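Local atomic coordinates of N-acylethanolamine-hydrolyzing acid amidase subunit beta (Caenorhabditis elegans, PDB entry 6DY3), a protein that probably hydrolyses bioactive fatty acid amides such as N-palmitoylethanolamine to free fatty acids and ethanolamine, acting as an autocatalytically cleaved heterodimer. Residues F84-K89 with L118-Y123. Residues are numbered along the deposited sequence; the frame is centred on the assembly and turned at random.
Sequences FYTKFK and LFSPSY
Thr86, in the last turn of helix 76-89, and Ser120, in the extended loop that feeds strand 122-127, bring their CA atoms within 5.5 Å, and a water joins the two backbones, donating to Thr86 O and accepting from Ser120 N. On the solvent side Leu118 forks over the helix: its CD1 lies 3.4 Å from Tyr85 CE2 and also touches the Lys89 CG methylene, while CD2 meets Thr86 CG2 at 3.9 Å. With CG anti to the carbonyl carbon (chi1 -78°), Lys87 extends along the buried side and bends at its last torsion, which sets NZ 3.1 Å from Ser120 OG. A second water accepts from Lys87 NZ and also bonds Thr86 OG1, whose stronger partner is Glu83 O one turn back. Asp100 of the alpha subunit and Glu83 make long, weak ion pairs with the same ammonium. A methionine in place of Lys87 would probably cost that water its ammonium donor and leave both carboxylates without the positive charge. Apolar contact thus covers the outer half, whereas water mediates the inner, consistent with a helix packed against the loop entering an inner strand of the Ntn-hydrolase fold's antiparallel sheet, where the alpha subunit also packs.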
loop_
_atom_site.group_PDB
_atom_site.type_symbol
_atom_site.label_atom_id
_atom_site.label_comp_id
_atom_site.label_asym_id
_atom_site.label_seq_id
_atom_site.Cartn_x
_atom_site.Cartn_y
_atom_site.Cartn_z
ATOM N N PHE B 84 8.845 4.934 15.238
ATOM C CA PHE B 84 7.530 5.296 15.757
ATOM C C PHE B 84 7.293 6.796 15.665
ATOM O O PHE B 84 6.164 7.238 15.423
ATOM C CB PHE B 84 7.393 4.827 17.204
ATOM C CG PHE B 84 6.954 3.397 17.343
ATOM C CD1 PHE B 84 5.952 3.051 18.241
ATOM C CD2 PHE B 84 7.541 2.399 16.580
ATOM C CE1 PHE B 84 5.544 1.734 18.376
ATOM C CE2 PHE B 84 7.135 1.076 16.708
ATOM C CZ PHE B 84 6.135 0.743 17.607
ATOM N N TYR B 85 8.341 7.597 15.861
ATOM C CA TYR B 85 8.185 9.048 15.843
ATOM C C TYR B 85 7.720 9.537 14.475
ATOM O O TYR B 85 6.773 10.325 14.374
ATOM C CB TYR B 85 9.500 9.716 16.236
ATOM C CG TYR B 85 9.496 11.223 16.110
ATOM C CD1 TYR B 85 8.796 12.013 17.013
ATOM C CD2 TYR B 85 10.207 11.859 15.099
ATOM C CE1 TYR B 85 8.793 13.393 16.909
ATOM C CE2 TYR B 85 10.212 13.239 14.986
ATOM C CZ TYR B 85 9.504 14.002 15.894
ATOM O OH TYR B 85 9.504 15.376 15.788
ATOM N N THR B 86 8.376 9.082 13.406
ATOM C CA THR B 86 8.008 9.546 12.075
ATOM C C THR B 86 6.659 8.984 11.640
ATOM O O THR B 86 5.911 9.657 10.923
ATOM C CB THR B 86 9.085 9.159 11.064
ATOM O OG1 THR B 86 9.144 7.733 10.956
ATOM C CG2 THR B 86 10.443 9.673 11.506
ATOM N N LYS B 87 6.321 7.766 12.068
ATOM C CA LYS B 87 5.018 7.204 11.725
ATOM C C LYS B 87 3.886 8.019 12.337
ATOM O O LYS B 87 2.827 8.183 11.719
ATOM C CB LYS B 87 4.937 5.750 12.184
ATOM C CG LYS B 87 5.657 4.768 11.267
ATOM C CD LYS B 87 5.417 3.338 11.710
ATOM C CE LYS B 87 5.847 2.339 10.655
ATOM N NZ LYS B 87 7.317 2.327 10.458
ATOM N N PHE B 88 4.088 8.537 13.552
ATOM C CA PHE B 88 3.088 9.397 14.179
ATOM C C PHE B 88 3.126 10.804 13.598
ATOM O O PHE B 88 2.089 11.462 13.479
ATOM C CB PHE B 88 3.310 9.451 15.693
ATOM C CG PHE B 88 2.642 8.342 16.450
ATOM C CD1 PHE B 88 1.339 8.487 16.902
ATOM C CD2 PHE B 88 3.321 7.161 16.725
ATOM C CE1 PHE B 88 0.716 7.465 17.608
ATOM C CE2 PHE B 88 2.710 6.132 17.430
ATOM C CZ PHE B 88 1.406 6.283 17.875
ATOM N N LYS B 89 4.317 11.283 13.246
ATOM C CA LYS B 89 4.458 12.656 12.779
ATOM C C LYS B 89 3.787 12.853 11.424
ATOM O O LYS B 89 3.249 13.933 11.154
ATOM C CB LYS B 89 5.943 13.010 12.693
ATOM C CG LYS B 89 6.264 14.491 12.690
ATOM C CD LYS B 89 6.045 15.110 14.059
ATOM C CE LYS B 89 6.439 16.581 14.077
ATOM N NZ LYS B 89 6.227 17.191 15.418
ATOM N N LEU B 118 9.926 14.781 7.265
ATOM C CA LEU B 118 9.893 13.518 7.993
ATOM C C LEU B 118 8.906 12.562 7.339
ATOM O O LEU B 118 7.726 12.884 7.167
ATOM C CB LEU B 118 9.523 13.750 9.460
ATOM C CG LEU B 118 10.644 14.204 10.400
ATOM C CD1 LEU B 118 10.079 14.457 11.781
ATOM C CD2 LEU B 118 11.782 13.189 10.475
ATOM N N PHE B 119 9.396 11.385 6.966
ATOM C CA PHE B 119 8.542 10.359 6.393
ATOM C C PHE B 119 9.135 9.001 6.723
ATOM O O PHE B 119 10.357 8.825 6.693
ATOM C CB PHE B 119 8.391 10.527 4.882
ATOM C CG PHE B 119 7.201 9.820 4.322
ATOM C CD1 PHE B 119 5.953 10.423 4.341
ATOM C CD2 PHE B 119 7.325 8.548 3.785
ATOM C CE1 PHE B 119 4.848 9.768 3.829
ATOM C CE2 PHE B 119 6.223 7.880 3.269
ATOM C CZ PHE B 119 4.984 8.487 3.290
ATOM N N SER B 120 8.268 8.057 7.053
ATOM C CA SER B 120 8.728 6.742 7.456
ATOM C C SER B 120 9.518 6.108 6.312
ATOM O O SER B 120 9.091 6.195 5.149
ATOM C CB SER B 120 7.538 5.864 7.835
ATOM O OG SER B 120 7.961 4.651 8.434
ATOM N N PRO B 121 10.674 5.498 6.581
ATOM C CA PRO B 121 11.441 4.881 5.492
ATOM C C PRO B 121 10.597 3.854 4.754
ATOM O O PRO B 121 9.899 3.039 5.360
ATOM C CB PRO B 121 12.631 4.241 6.213
ATOM C CG PRO B 121 12.777 5.023 7.461
ATOM C CD PRO B 121 11.384 5.398 7.865
ATOM N N SER B 122 10.651 3.910 3.431
ATOM C CA SER B 122 9.779 3.090 2.606
ATOM C C SER B 122 10.206 3.264 1.155
ATOM O O SER B 122 11.062 4.092 0.831
ATOM C CB SER B 122 8.311 3.478 2.802
ATOM O OG SER B 122 8.135 4.864 2.585
ATOM N N TYR B 123 9.598 2.465 0.287
ATOM C CA TYR B 123 9.726 2.619 -1.153
ATOM C C TYR B 123 8.353 2.949 -1.709
ATOM O O TYR B 123 7.408 2.174 -1.533
ATOM C CB TYR B 123 10.260 1.351 -1.808
ATOM C CG TYR B 123 11.676 0.987 -1.429
ATOM C CD1 TYR B 123 12.753 1.744 -1.877
ATOM C CD2 TYR B 123 11.940 -0.135 -0.651
ATOM C CE1 TYR B 123 14.048 1.403 -1.545
ATOM C CE2 TYR B 123 13.234 -0.483 -0.318
ATOM C CZ TYR B 123 14.282 0.289 -0.767
ATOM O OH TYR B 123 15.570 -0.059 -0.436
HETATM O O HOH W 1 5.782 9.055 8.249
HETATM O O HOH W 2 9.373 4.693 10.435
#